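Local atomic coordinates of putative nucleolar GTP-binding protein 1 (Plasmodium falciparum, PDB entry 2QU8), a protein that binds GDP and is probably a nucleolar GTPase, perhaps with a part in ribosome assembly. Residues 29-34 with 77-82; 51-56 with 68-73; 88-93 with 133-138; 114-119 with 128-133. One frame throughout, in Å; residues are numbered along the deposited sequence.

Contact 1: residues 29-34 with 77-82; sequences KKTIIL and KYQIID
Gln79 turns its CG in between its own backbone N and carbonyl carbon (chi1 58°), then runs extended, which carries its amide across to Thr31. Gln79 NE2 gives Thr31 OG1 a bond of 2.8 Å that lies in the amide plane. OG1 passes its own hydrogen back to Lys29 O, and NE2 also reaches Asn26 O, so the amide is fixed from two directions. On the other side of the sheet, the Lys30 chain bends at its third torsion (chi3 -74°), which lays CE over one face of the Tyr78 ring, 4.0 Å from the centroid; the Tyr78 hydroxyl bonds Lys204. The backbones run parallel, as in the core of a P-loop GTPase sheet, with Gln79 N bonding Lys30 O at 2.9 Å and Leu34 N bonding Ile81 O at 2.8 Å. Ile32 lies beside Ile80, whose CG1 also meets Leu34 CD1 at 3.7 Å. A water lies within bonding distance of both Leu34 O and Asp82 OD1; Asp82 touches Lys42 and Ser43 of the probable P-loop, about 4 Å from the bound GDP.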
loop_
_atom_site.group_PDB
_atom_site.type_symbol
_atom_site.label_atom_id
_atom_site.label_comp_id
_atom_site.label_asym_id
_atom_site.label_seq_id
_atom_site.Cartn_x
_atom_site.Cartn_y
_atom_site.Cartn_z
ATOM N N LYS A 29 13.389 -7.272 -3.773
ATOM C CA LYS A 29 12.864 -7.792 -2.508
ATOM C C LYS A 29 11.352 -7.583 -2.436
ATOM O O LYS A 29 10.849 -6.530 -2.812
ATOM C CB LYS A 29 13.556 -7.126 -1.306
ATOM C CG LYS A 29 13.433 -7.903 0.022
ATOM C CD LYS A 29 13.991 -7.119 1.216
ATOM C CE LYS A 29 14.323 -8.026 2.402
ATOM N NZ LYS A 29 14.565 -7.268 3.686
ATOM N N LYS A 30 10.637 -8.596 -1.955
ATOM C CA LYS A 30 9.203 -8.480 -1.692
ATOM C C LYS A 30 8.930 -7.263 -0.800
ATOM O O LYS A 30 9.545 -7.104 0.258
ATOM C CB LYS A 30 8.669 -9.756 -1.048
ATOM C CG LYS A 30 8.796 -10.990 -1.934
ATOM C CD LYS A 30 8.203 -12.225 -1.265
ATOM C CE LYS A 30 9.088 -12.753 -0.156
ATOM N NZ LYS A 30 10.440 -13.151 -0.662
ATOM N N THR A 31 8.018 -6.404 -1.243
ATOM C CA THR A 31 7.814 -5.113 -0.603
ATOM C C THR A 31 6.345 -4.784 -0.369
ATOM O O THR A 31 5.504 -4.977 -1.251
ATOM C CB THR A 31 8.434 -3.970 -1.468
ATOM O OG1 THR A 31 9.822 -4.230 -1.700
ATOM C CG2 THR A 31 8.277 -2.594 -0.798
ATOM N N ILE A 32 6.043 -4.263 0.813
ATOM C CA ILE A 32 4.789 -3.543 1.009
ATOM C C ILE A 32 5.057 -2.037 0.824
ATOM O O ILE A 32 5.902 -1.451 1.500
ATOM C CB ILE A 32 4.142 -3.845 2.384
ATOM C CG1 ILE A 32 3.831 -5.347 2.515
ATOM C CG2 ILE A 32 2.861 -3.054 2.564
ATOM C CD1 ILE A 32 3.530 -5.761 3.944
ATOM N N ILE A 33 4.353 -1.432 -0.121
ATOM C CA ILE A 33 4.470 0.001 -0.370
ATOM C C ILE A 33 3.338 0.699 0.355
ATOM O O ILE A 33 2.173 0.512 0.008
ATOM C CB ILE A 33 4.407 0.312 -1.887
ATOM C CG1 ILE A 33 5.539 -0.424 -2.612
ATOM C CG2 ILE A 33 4.452 1.846 -2.138
ATOM C CD1 ILE A 33 5.273 -0.683 -4.102
ATOM N N LEU A 34 3.673 1.489 1.372
ATOM C CA LEU A 34 2.648 2.206 2.120
ATOM C C LEU A 34 2.227 3.492 1.427
ATOM O O LEU A 34 3.067 4.264 0.948
ATOM C CB LEU A 34 3.099 2.499 3.551
ATOM C CG LEU A 34 3.134 1.307 4.509
ATOM C CD1 LEU A 34 3.997 1.666 5.713
ATOM C CD2 LEU A 34 1.720 0.900 4.933
ATOM N N LYS A 77 11.860 -12.923 3.406
ATOM C CA LYS A 77 12.265 -11.589 3.840
ATOM C C LYS A 77 11.486 -10.491 3.109
ATOM O O LYS A 77 11.346 -10.513 1.881
ATOM C CB LYS A 77 13.776 -11.409 3.680
ATOM C CG LYS A 77 14.604 -12.213 4.689
ATOM C CD LYS A 77 16.083 -11.858 4.614
ATOM C CE LYS A 77 16.383 -10.509 5.264
ATOM N NZ LYS A 77 17.692 -9.940 4.783
ATOM N N TYR A 78 10.977 -9.536 3.879
ATOM C CA TYR A 78 10.179 -8.447 3.331
ATOM C C TYR A 78 10.741 -7.083 3.698
ATOM O O TYR A 78 11.399 -6.920 4.725
ATOM C CB TYR A 78 8.741 -8.539 3.840
ATOM C CG TYR A 78 7.951 -9.710 3.290
ATOM C CD1 TYR A 78 7.169 -9.567 2.148
ATOM C CD2 TYR A 78 7.976 -10.956 3.923
ATOM C CE1 TYR A 78 6.445 -10.637 1.633
ATOM C CE2 TYR A 78 7.244 -12.037 3.419
ATOM C CZ TYR A 78 6.485 -11.869 2.276
ATOM O OH TYR A 78 5.763 -12.930 1.767
ATOM N N GLN A 79 10.476 -6.107 2.842
ATOM C CA GLN A 79 10.634 -4.716 3.228
ATOM C C GLN A 79 9.290 -3.995 3.183
ATOM O O GLN A 79 8.369 -4.409 2.485
ATOM C CB GLN A 79 11.691 -4.013 2.382
ATOM C CG GLN A 79 11.439 -4.031 0.886
ATOM C CD GLN A 79 12.680 -3.686 0.077
ATOM O OE1 GLN A 79 13.789 -3.634 0.611
ATOM N NE2 GLN A 79 12.497 -3.453 -1.220
ATOM N N ILE A 80 9.170 -2.932 3.961
ATOM C CA ILE A 80 7.977 -2.118 3.930
ATOM C C ILE A 80 8.407 -0.650 3.866
ATOM O O ILE A 80 9.179 -0.184 4.702
ATOM C CB ILE A 80 6.998 -2.460 5.101
ATOM C CG1 ILE A 80 5.758 -1.559 5.061
ATOM C CG2 ILE A 80 7.733 -2.483 6.484
ATOM C CD1 ILE A 80 4.586 -2.066 5.897
ATOM N N ILE A 81 7.937 0.050 2.839
ATOM C CA ILE A 81 8.419 1.392 2.526
ATOM C C ILE A 81 7.356 2.457 2.777
ATOM O O ILE A 81 6.190 2.302 2.394
ATOM C CB ILE A 81 8.960 1.474 1.074
ATOM C CG1 ILE A 81 10.077 0.438 0.874
ATOM C CG2 ILE A 81 9.504 2.871 0.763
ATOM C CD1 ILE A 81 10.497 0.248 -0.561
ATOM N N ASP A 82 7.781 3.538 3.422
ATOM C CA ASP A 82 6.930 4.679 3.713
ATOM C C ASP A 82 7.636 5.899 3.118
ATOM O O ASP A 82 8.810 6.141 3.401
ATOM C CB ASP A 82 6.739 4.824 5.243
ATOM C CG ASP A 82 5.761 5.943 5.628
ATOM O OD1 ASP A 82 4.791 6.192 4.887
ATOM O OD2 ASP A 82 5.946 6.567 6.697
HETATM O O HOH W 1 12.119 -10.927 -0.671
HETATM O O HOH W 2 4.025 6.313 2.309
HETATM O O HOH W 3 5.829 4.456 0.052
#

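Contact 2: residues 51-56 with 68-73; sequences RANVDV and VGHFDH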
loop_
_atom_site.group_PDB
_atom_site.type_symbol
_atom_site.label_atom_id
_atom_site.label_comp_id
_atom_site.label_asym_id
_atom_site.label_seq_id
_atom_site.Cartn_x
_atom_site.Cartn_y
_atom_site.Cartn_z
ATOM N N ARG A 51 9.252 -4.179 13.779
ATOM C CA ARG A 51 9.836 -3.981 15.116
ATOM C C ARG A 51 10.876 -2.859 15.092
ATOM O O ARG A 51 11.959 -2.981 15.674
ATOM C CB ARG A 51 10.440 -5.279 15.670
ATOM C CG ARG A 51 9.515 -6.492 15.629
ATOM C CD ARG A 51 8.285 -6.276 16.485
ATOM N NE ARG A 51 7.536 -7.507 16.742
ATOM C CZ ARG A 51 6.317 -7.773 16.273
ATOM N NH1 ARG A 51 5.738 -8.925 16.581
ATOM N NH2 ARG A 51 5.675 -6.899 15.499
ATOM N N ALA A 52 10.528 -1.778 14.396
ATOM C CA ALA A 52 11.402 -0.613 14.193
ATOM C C ALA A 52 12.751 -0.898 13.518
ATOM O O ALA A 52 13.682 -0.084 13.612
ATOM C CB ALA A 52 11.588 0.178 15.505
ATOM N N ASN A 53 12.857 -2.028 12.815
ATOM C CA ASN A 53 14.056 -2.309 12.017
ATOM C C ASN A 53 13.963 -1.525 10.717
ATOM O O ASN A 53 13.572 -2.054 9.680
ATOM C CB ASN A 53 14.245 -3.809 11.758
ATOM C CG ASN A 53 15.545 -4.123 11.012
ATOM O OD1 ASN A 53 15.775 -5.265 10.611
ATOM N ND2 ASN A 53 16.397 -3.112 10.825
ATOM N N VAL A 54 14.323 -0.251 10.808
ATOM C CA VAL A 54 13.983 0.739 9.807
ATOM C C VAL A 54 15.225 1.539 9.433
ATOM O O VAL A 54 15.907 2.113 10.298
ATOM C CB VAL A 54 12.851 1.683 10.321
ATOM C CG1 VAL A 54 12.690 2.917 9.436
ATOM C CG2 VAL A 54 11.521 0.925 10.439
ATOM N N ASP A 55 15.529 1.547 8.140
ATOM C CA ASP A 55 16.585 2.395 7.627
ATOM C C ASP A 55 15.982 3.705 7.154
ATOM O O ASP A 55 15.016 3.720 6.390
ATOM C CB ASP A 55 17.369 1.687 6.521
ATOM C CG ASP A 55 18.258 0.586 7.060
ATOM O OD1 ASP A 55 18.215 -0.539 6.519
ATOM O OD2 ASP A 55 18.997 0.833 8.043
ATOM N N VAL A 56 16.537 4.803 7.649
ATOM C CA VAL A 56 16.108 6.132 7.242
ATOM C C VAL A 56 17.026 6.579 6.119
ATOM O O VAL A 56 18.233 6.735 6.310
ATOM C CB VAL A 56 16.124 7.142 8.422
ATOM C CG1 VAL A 56 15.564 8.499 7.985
ATOM C CG2 VAL A 56 15.328 6.600 9.599
ATOM N N VAL A 68 12.549 2.567 5.132
ATOM C CA VAL A 68 12.486 1.158 4.750
ATOM C C VAL A 68 12.552 0.272 5.990
ATOM O O VAL A 68 13.612 0.118 6.597
ATOM C CB VAL A 68 13.607 0.731 3.768
ATOM C CG1 VAL A 68 13.333 -0.685 3.250
ATOM C CG2 VAL A 68 13.724 1.692 2.601
ATOM N N GLY A 69 11.410 -0.291 6.359
ATOM C CA GLY A 69 11.341 -1.282 7.429
ATOM C C GLY A 69 11.607 -2.666 6.865
ATOM O O GLY A 69 11.399 -2.898 5.674
ATOM N N HIS A 70 12.070 -3.576 7.717
ATOM C CA HIS A 70 12.363 -4.954 7.328
ATOM C C HIS A 70 11.691 -5.943 8.270
ATOM O O HIS A 70 11.641 -5.724 9.487
ATOM C CB HIS A 70 13.878 -5.195 7.329
ATOM C CG HIS A 70 14.639 -4.249 6.454
ATOM N ND1 HIS A 70 14.856 -4.485 5.112
ATOM C CD2 HIS A 70 15.210 -3.050 6.721
ATOM C CE1 HIS A 70 15.538 -3.480 4.595
ATOM N NE2 HIS A 70 15.765 -2.595 5.549
ATOM N N PHE A 71 11.175 -7.031 7.706
ATOM C CA PHE A 71 10.622 -8.121 8.507
ATOM C C PHE A 71 10.625 -9.444 7.747
ATOM O O PHE A 71 10.680 -9.468 6.517
ATOM C CB PHE A 71 9.209 -7.788 9.018
ATOM C CG PHE A 71 8.172 -7.650 7.929
ATOM C CD1 PHE A 71 7.384 -8.735 7.555
ATOM C CD2 PHE A 71 7.975 -6.430 7.288
ATOM C CE1 PHE A 71 6.428 -8.611 6.549
ATOM C CE2 PHE A 71 7.019 -6.296 6.281
ATOM C CZ PHE A 71 6.240 -7.387 5.915
ATOM N N ASP A 72 10.583 -10.536 8.501
ATOM C CA ASP A 72 10.413 -11.858 7.936
ATOM C C ASP A 72 9.007 -12.344 8.199
ATOM O O ASP A 72 8.433 -12.102 9.266
ATOM C CB ASP A 72 11.410 -12.853 8.531
ATOM C CG ASP A 72 12.845 -12.386 8.413
ATOM O OD1 ASP A 72 13.164 -11.664 7.445
ATOM O OD2 ASP A 72 13.658 -12.739 9.292
ATOM N N HIS A 73 8.447 -13.016 7.203
ATOM C CA HIS A 73 7.201 -13.725 7.381
ATOM C C HIS A 73 7.250 -15.047 6.637
ATOM O O HIS A 73 7.451 -15.082 5.418
ATOM C CB HIS A 73 6.012 -12.890 6.916
ATOM C CG HIS A 73 4.690 -13.491 7.276
ATOM N ND1 HIS A 73 4.304 -13.704 8.583
ATOM C CD2 HIS A 73 3.671 -13.931 6.502
ATOM C CE1 HIS A 73 3.101 -14.248 8.597
ATOM N NE2 HIS A 73 2.695 -14.398 7.348
HETATM O O HOH W 4 17.365 -0.874 4.049
#
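Asp55 and Val68 form the hydrogen-bonded pair of this antiparallel contact, each backbone N bonding the other's carbonyl. Asp55 N to Val68 O measures 2.8 Å, and the return bond from Val68 N to Asp55 O is 3.0 Å. Two residues along each strand, Asn53 O takes the N-H of His70 N at 2.9 Å, a bent bond of 136°. Val54 and Gly69 make the non-hydrogen-bonded pair between them; there the strands come close, and CG2 of Val54 rests on Gly69 CA at 3.7 Å.

On the face that carries Asp55, the carboxylate and the imidazole of His70 meet nearly crosswise, their planes 69° apart. The direct bond from His70 NE2 to Asp55 OD1 is weak at 3.3 Å. A water supports it, lying in the plane of the ring at its edge and giving a hydrogen to Asp55 OD1 at 2.6 Å from that atom. His70 CG stands anti to its carbonyl carbon (chi1 -56°), which brings the ring edge alongside Asn53 O and toward Asp55. Further out, ND1 has a weak bond with Lys29 NZ, while Gly69 and Phe71 are tied by backbone bonds to strand 76-82. The whole is a beta hairpin whose strand 54-57 is outermost in the sheet; its connecting loop, partly unmodelled, probably corresponds to the first switch region of a GTPase domain.

Contact 3: residues 88-93 with 133-138; sequences DRAFEN and FYSIKS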
loop_
_atom_site.group_PDB
_atom_site.type_symbol
_atom_site.label_atom_id
_atom_site.label_comp_id
_atom_site.label_asym_id
_atom_site.label_seq_id
_atom_site.Cartn_x
_atom_site.Cartn_y
_atom_site.Cartn_z
ATOM N N ASP A 88 1.294 10.340 -0.259
ATOM C CA ASP A 88 0.292 10.785 0.711
ATOM C C ASP A 88 -0.523 11.966 0.191
ATOM O O ASP A 88 -1.349 12.528 0.914
ATOM C CB ASP A 88 0.951 11.148 2.055
ATOM C CG ASP A 88 2.015 12.233 1.927
ATOM O OD1 ASP A 88 2.315 12.685 0.793
ATOM O OD2 ASP A 88 2.551 12.639 2.977
ATOM N N ARG A 89 -0.278 12.340 -1.062
ATOM C CA ARG A 89 -0.985 13.449 -1.696
ATOM C C ARG A 89 -1.032 13.265 -3.216
ATOM O O ARG A 89 -0.234 12.511 -3.783
ATOM C CB ARG A 89 -0.351 14.795 -1.314
ATOM C CG ARG A 89 1.133 14.930 -1.634
ATOM C CD ARG A 89 1.782 15.969 -0.734
ATOM N NE ARG A 89 2.098 15.396 0.574
ATOM C CZ ARG A 89 2.176 16.086 1.708
ATOM N NH1 ARG A 89 1.970 17.401 1.714
ATOM N NH2 ARG A 89 2.470 15.458 2.841
ATOM N N ALA A 90 -1.971 13.956 -3.860
ATOM C CA ALA A 90 -2.173 13.841 -5.301
ATOM C C ALA A 90 -0.942 14.287 -6.084
ATOM O O ALA A 90 -0.136 15.086 -5.604
ATOM C CB ALA A 90 -3.430 14.616 -5.739
ATOM N N PHE A 91 -0.808 13.755 -7.294
ATOM C CA PHE A 91 0.410 13.903 -8.090
ATOM C C PHE A 91 0.506 15.182 -8.928
ATOM O O PHE A 91 1.578 15.496 -9.458
ATOM C CB PHE A 91 0.595 12.672 -8.985
ATOM C CG PHE A 91 0.827 11.396 -8.224
ATOM C CD1 PHE A 91 1.617 11.381 -7.074
ATOM C CD2 PHE A 91 0.272 10.202 -8.664
ATOM C CE1 PHE A 91 1.836 10.195 -6.368
ATOM C CE2 PHE A 91 0.499 9.018 -7.981
ATOM C CZ PHE A 91 1.282 9.011 -6.824
ATOM N N GLU A 92 -0.603 15.914 -9.035
ATOM C CA GLU A 92 -0.689 17.133 -9.850
ATOM C C GLU A 92 0.424 18.148 -9.601
ATOM O O GLU A 92 0.857 18.835 -10.526
ATOM C CB GLU A 92 -2.020 17.839 -9.611
ATOM C CG GLU A 92 -3.201 17.290 -10.375
ATOM C CD GLU A 92 -4.447 18.130 -10.151
ATOM O OE1 GLU A 92 -4.790 18.377 -8.970
ATOM O OE2 GLU A 92 -5.076 18.551 -11.151
ATOM N N ASN A 93 0.867 18.243 -8.351
ATOM C CA ASN A 93 1.820 19.269 -7.935
ATOM C C ASN A 93 3.280 18.813 -7.971
ATOM O O ASN A 93 4.189 19.627 -7.799
ATOM C CB ASN A 93 1.465 19.785 -6.530
ATOM C CG ASN A 93 0.136 20.530 -6.487
ATOM O OD1 ASN A 93 -0.347 21.039 -7.503
ATOM N ND2 ASN A 93 -0.456 20.604 -5.299
ATOM N N PHE A 133 -7.018 8.095 -3.126
ATOM C CA PHE A 133 -6.736 6.752 -3.633
ATOM C C PHE A 133 -6.897 6.646 -5.151
ATOM O O PHE A 133 -6.024 6.112 -5.831
ATOM C CB PHE A 133 -7.599 5.692 -2.942
ATOM C CG PHE A 133 -7.485 4.332 -3.571
ATOM C CD1 PHE A 133 -6.318 3.585 -3.433
ATOM C CD2 PHE A 133 -8.527 3.813 -4.333
ATOM C CE1 PHE A 133 -6.197 2.336 -4.027
ATOM C CE2 PHE A 133 -8.417 2.554 -4.927
ATOM C CZ PHE A 133 -7.249 1.816 -4.772
ATOM N N TYR A 134 -8.008 7.150 -5.674
ATOM C CA TYR A 134 -8.243 7.115 -7.118
ATOM C C TYR A 134 -7.205 7.941 -7.854
ATOM O O TYR A 134 -6.729 7.550 -8.919
ATOM C CB TYR A 134 -9.637 7.632 -7.470
ATOM C CG TYR A 134 -10.788 6.779 -6.977
ATOM C CD1 TYR A 134 -10.825 5.403 -7.195
ATOM C CD2 TYR A 134 -11.857 7.361 -6.322
ATOM C CE1 TYR A 134 -11.911 4.627 -6.740
ATOM C CE2 TYR A 134 -12.931 6.611 -5.878
ATOM C CZ TYR A 134 -12.956 5.249 -6.081
ATOM O OH TYR A 134 -14.045 4.535 -5.619
ATOM N N SER A 135 -6.847 9.072 -7.261
ATOM C CA SER A 135 -5.946 10.039 -7.874
ATOM C C SER A 135 -4.535 9.485 -8.077
ATOM O O SER A 135 -3.812 9.928 -8.976
ATOM C CB SER A 135 -5.925 11.323 -7.037
ATOM O OG SER A 135 -4.744 12.064 -7.240
ATOM N N ILE A 136 -4.157 8.508 -7.255
ATOM C CA ILE A 136 -2.787 7.997 -7.248
ATOM C C ILE A 136 -2.634 6.488 -7.486
ATOM O O ILE A 136 -1.508 5.986 -7.548
ATOM C CB ILE A 136 -2.029 8.384 -5.935
ATOM C CG1 ILE A 136 -2.516 7.557 -4.740
ATOM C CG2 ILE A 136 -2.094 9.902 -5.673
ATOM C CD1 ILE A 136 -1.542 7.540 -3.599
ATOM N N LYS A 137 -3.741 5.762 -7.607
ATOM C CA LYS A 137 -3.656 4.312 -7.776
ATOM C C LYS A 137 -3.320 3.958 -9.228
ATOM O O LYS A 137 -2.955 2.820 -9.537
ATOM C CB LYS A 137 -4.925 3.605 -7.269
ATOM C CG LYS A 137 -5.852 3.000 -8.317
ATOM C CD LYS A 137 -6.924 3.955 -8.788
ATOM C CE LYS A 137 -7.806 3.279 -9.834
ATOM N NZ LYS A 137 -9.010 4.088 -10.176
ATOM N N SER A 138 -3.428 4.963 -10.097
ATOM C CA SER A 138 -3.094 4.842 -11.514
ATOM C C SER A 138 -1.587 4.681 -11.774
ATOM O O SER A 138 -1.195 4.087 -12.778
ATOM C CB SER A 138 -3.675 6.026 -12.302
ATOM O OG SER A 138 -3.879 7.165 -11.465
#
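Arg89, whose carbonyl O lies 3.7 Å from Ile136 CG2 across the contact, makes the shortest polar bond here with its side chain: NE to Asp88 OD1, 2.7 Å and nearly straight. Arg89 NH2 holds Asp88 OD2 at 2.8 Å, so the guanidinium grips the carboxylate side-on with one nitrogen to each oxygen. Both oxygens lie close to the guanidinium plane, whereas the nitrogens approach from above the carboxylate plane. Gly85 N also bonds OD2, anchoring this salt bridge to the loop that follows strand 76-82.

Beyond it, the contact with helix 126-137 is greasy. Ile136 puts CG1 between its backbone N and carbonyl carbon (chi1 74°), leaving CG2 to point over one face of the Phe91 ring. That methyl sits 3.7 Å from the ring centroid, 15° off the normal, a CH-pi contact displaced toward the rim. Met99 and Ile102 of helix 96-106 and Val139 pack on Phe91 as well. Alongside, Ala90 CB touches Ser135 OG at 3.2 Å. Since the two segments share no hydrogen bond and the charges stay within the loop, this stretch, probably part of switch II, is held on the helix by apolar packing, which sets few directional demands.

Contact 4: residues 114-119 with 128-133; sequences FIIDIS and EQINLF
The Phe114 ring has CB of Phe133 over one face, 3.8 Å from its centroid, and at its edge, in plane, both Leu132 CG and Ile116 CG1. Phe133 turns the edge of its own ring toward the face of Phe114, the planes at 63° and the centroids 5.2 Å apart. Phe114 CG lies anti to the backbone N (chi1 -172°), which aims the ring at the helix. At the other end, the flat amide of Gln129 clasps the backbone of Asp117. Gln129 OE1 receives Asp117 N on a lone pair at 2.8 Å, and its NE2 donates to Asp117 O at 3.0 Å; water adds a link from OE1 to Ile115 O. Asp117 OD1 closes an Asx turn with Ser119 N, while OD2 bridges to Lys151. Ile130 CG1 meets Ile116 CD1 at 3.9 Å. Strand 110-117 lies between strands 30-35 and 145-150, and helix 126-137, running back antiparallel over it as the link of a beta-alpha-beta crossover, packs also against helix 162-174.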
loop_
_atom_site.group_PDB
_atom_site.type_symbol
_atom_site.label_atom_id
_atom_site.label_comp_id
_atom_site.label_asym_id
_atom_site.label_seq_id
_atom_site.Cartn_x
_atom_site.Cartn_y
_atom_site.Cartn_z
ATOM N N PHE A 114 -2.697 0.832 0.963
ATOM C CA PHE A 114 -3.283 2.167 1.052
ATOM C C PHE A 114 -4.162 2.233 2.288
ATOM O O PHE A 114 -5.187 1.543 2.385
ATOM C CB PHE A 114 -4.086 2.551 -0.211
ATOM C CG PHE A 114 -4.534 3.997 -0.225
ATOM C CD1 PHE A 114 -3.751 4.979 -0.830
ATOM C CD2 PHE A 114 -5.719 4.381 0.399
ATOM C CE1 PHE A 114 -4.153 6.320 -0.828
ATOM C CE2 PHE A 114 -6.127 5.718 0.410
ATOM C CZ PHE A 114 -5.345 6.683 -0.207
ATOM N N ILE A 115 -3.752 3.074 3.230
ATOM C CA ILE A 115 -4.426 3.172 4.504
ATOM C C ILE A 115 -5.393 4.351 4.533
ATOM O O ILE A 115 -5.024 5.484 4.202
ATOM C CB ILE A 115 -3.428 3.257 5.683
ATOM C CG1 ILE A 115 -2.497 2.029 5.676
ATOM C CG2 ILE A 115 -4.188 3.404 7.015
ATOM C CD1 ILE A 115 -1.481 1.968 6.811
ATOM N N ILE A 116 -6.634 4.044 4.910
ATOM C CA ILE A 116 -7.669 5.025 5.179
ATOM C C ILE A 116 -7.922 5.041 6.683
ATOM O O ILE A 116 -8.221 4.005 7.289
ATOM C CB ILE A 116 -8.998 4.697 4.423
ATOM C CG1 ILE A 116 -8.795 4.751 2.901
ATOM C CG2 ILE A 116 -10.141 5.641 4.860
ATOM C CD1 ILE A 116 -9.977 4.234 2.077
ATOM N N ASP A 117 -7.768 6.220 7.275
ATOM C CA ASP A 117 -8.168 6.483 8.654
ATOM C C ASP A 117 -9.688 6.731 8.707
ATOM O O ASP A 117 -10.161 7.836 8.417
ATOM C CB ASP A 117 -7.370 7.688 9.184
ATOM C CG ASP A 117 -7.821 8.155 10.561
ATOM O OD1 ASP A 117 -8.587 7.438 11.242
ATOM O OD2 ASP A 117 -7.398 9.256 10.963
ATOM N N ILE A 118 -10.451 5.692 9.061
ATOM C CA ILE A 118 -11.917 5.793 9.094
ATOM C C ILE A 118 -12.468 6.592 10.270
ATOM O O ILE A 118 -13.658 6.877 10.311
ATOM C CB ILE A 118 -12.635 4.411 9.044
ATOM C CG1 ILE A 118 -12.171 3.476 10.170
ATOM C CG2 ILE A 118 -12.518 3.792 7.655
ATOM C CD1 ILE A 118 -13.189 2.344 10.473
ATOM N N SER A 119 -11.610 6.942 11.226
ATOM C CA SER A 119 -11.994 7.865 12.296
ATOM C C SER A 119 -11.931 9.340 11.853
ATOM O O SER A 119 -12.482 10.217 12.530
ATOM C CB SER A 119 -11.132 7.645 13.543
ATOM O OG SER A 119 -9.836 8.210 13.403
ATOM N N GLU A 128 -12.594 12.163 1.006
ATOM C CA GLU A 128 -11.379 12.851 0.564
ATOM C C GLU A 128 -10.207 11.863 0.473
ATOM O O GLU A 128 -9.359 11.977 -0.411
ATOM C CB GLU A 128 -11.036 14.015 1.501
ATOM C CG GLU A 128 -12.004 15.190 1.412
ATOM C CD GLU A 128 -11.745 16.264 2.458
ATOM O OE1 GLU A 128 -11.583 15.921 3.643
ATOM O OE2 GLU A 128 -11.711 17.462 2.093
ATOM N N GLN A 129 -10.174 10.891 1.383
ATOM C CA GLN A 129 -9.138 9.852 1.359
ATOM C C GLN A 129 -9.340 8.874 0.198
ATOM O O GLN A 129 -8.378 8.407 -0.400
ATOM C CB GLN A 129 -9.068 9.111 2.691
ATOM C CG GLN A 129 -8.622 9.984 3.859
ATOM C CD GLN A 129 -8.653 9.247 5.180
ATOM O OE1 GLN A 129 -7.822 8.372 5.433
ATOM N NE2 GLN A 129 -9.605 9.606 6.037
ATOM N N ILE A 130 -10.594 8.564 -0.119
ATOM C CA ILE A 130 -10.889 7.732 -1.288
ATOM C C ILE A 130 -10.549 8.484 -2.585
ATOM O O ILE A 130 -9.938 7.921 -3.496
ATOM C CB ILE A 130 -12.340 7.210 -1.272
ATOM C CG1 ILE A 130 -12.499 6.140 -0.179
ATOM C CG2 ILE A 130 -12.705 6.624 -2.622
ATOM C CD1 ILE A 130 -13.933 5.599 0.004
ATOM N N ASN A 131 -10.931 9.756 -2.659
ATOM C CA ASN A 131 -10.495 10.620 -3.752
ATOM C C ASN A 131 -8.984 10.591 -3.958
ATOM O O ASN A 131 -8.512 10.526 -5.092
ATOM C CB ASN A 131 -10.971 12.056 -3.539
ATOM C CG ASN A 131 -12.459 12.234 -3.814
ATOM O OD1 ASN A 131 -13.206 11.261 -3.995
ATOM N ND2 ASN A 131 -12.901 13.489 -3.834
ATOM N N LEU A 132 -8.222 10.644 -2.866
ATOM C CA LEU A 132 -6.766 10.512 -2.946
ATOM C C LEU A 132 -6.368 9.172 -3.572
ATOM O O LEU A 132 -5.492 9.129 -4.437
ATOM C CB LEU A 132 -6.111 10.680 -1.564
ATOM C CG LEU A 132 -4.615 10.362 -1.416
ATOM C CD1 LEU A 132 -3.754 11.209 -2.337
ATOM C CD2 LEU A 132 -4.158 10.527 0.034
ATOM N N PHE A 133 -7.018 8.095 -3.126
ATOM C CA PHE A 133 -6.736 6.752 -3.633
ATOM C C PHE A 133 -6.897 6.646 -5.151
ATOM O O PHE A 133 -6.024 6.112 -5.831
ATOM C CB PHE A 133 -7.599 5.692 -2.942
ATOM C CG PHE A 133 -7.485 4.332 -3.571
ATOM C CD1 PHE A 133 -6.318 3.585 -3.433
ATOM C CD2 PHE A 133 -8.527 3.813 -4.333
ATOM C CE1 PHE A 133 -6.197 2.336 -4.027
ATOM C CE2 PHE A 133 -8.417 2.554 -4.927
ATOM C CZ PHE A 133 -7.249 1.816 -4.772
HETATM O O HOH W 5 -5.662 7.909 3.245
#

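From the N terminus, strand 30-35 enters first, and contact 1 brings strand 76-82 back beside it. Within that excursion contact 2 closes a smaller loop, the hairpin of 54-57 and 66-73; backbone bonds from Gly69 and Phe71 to Ile80 and Tyr78 join the two contacts in one sheet. The chain then opens contact 3 at 88-93, and contact 4 closes between 114-119 and 128-133 before residues 133-138 complete contact 3. These two share Phe133 and helix 126-137, with Leu132 packed against 88-90. Contacts 1 and 3 follow each other in series, each enclosing a smaller one, and none cross, yet contacts 1 and 4 touch through Leu34 and Ile115 on neighbouring strands.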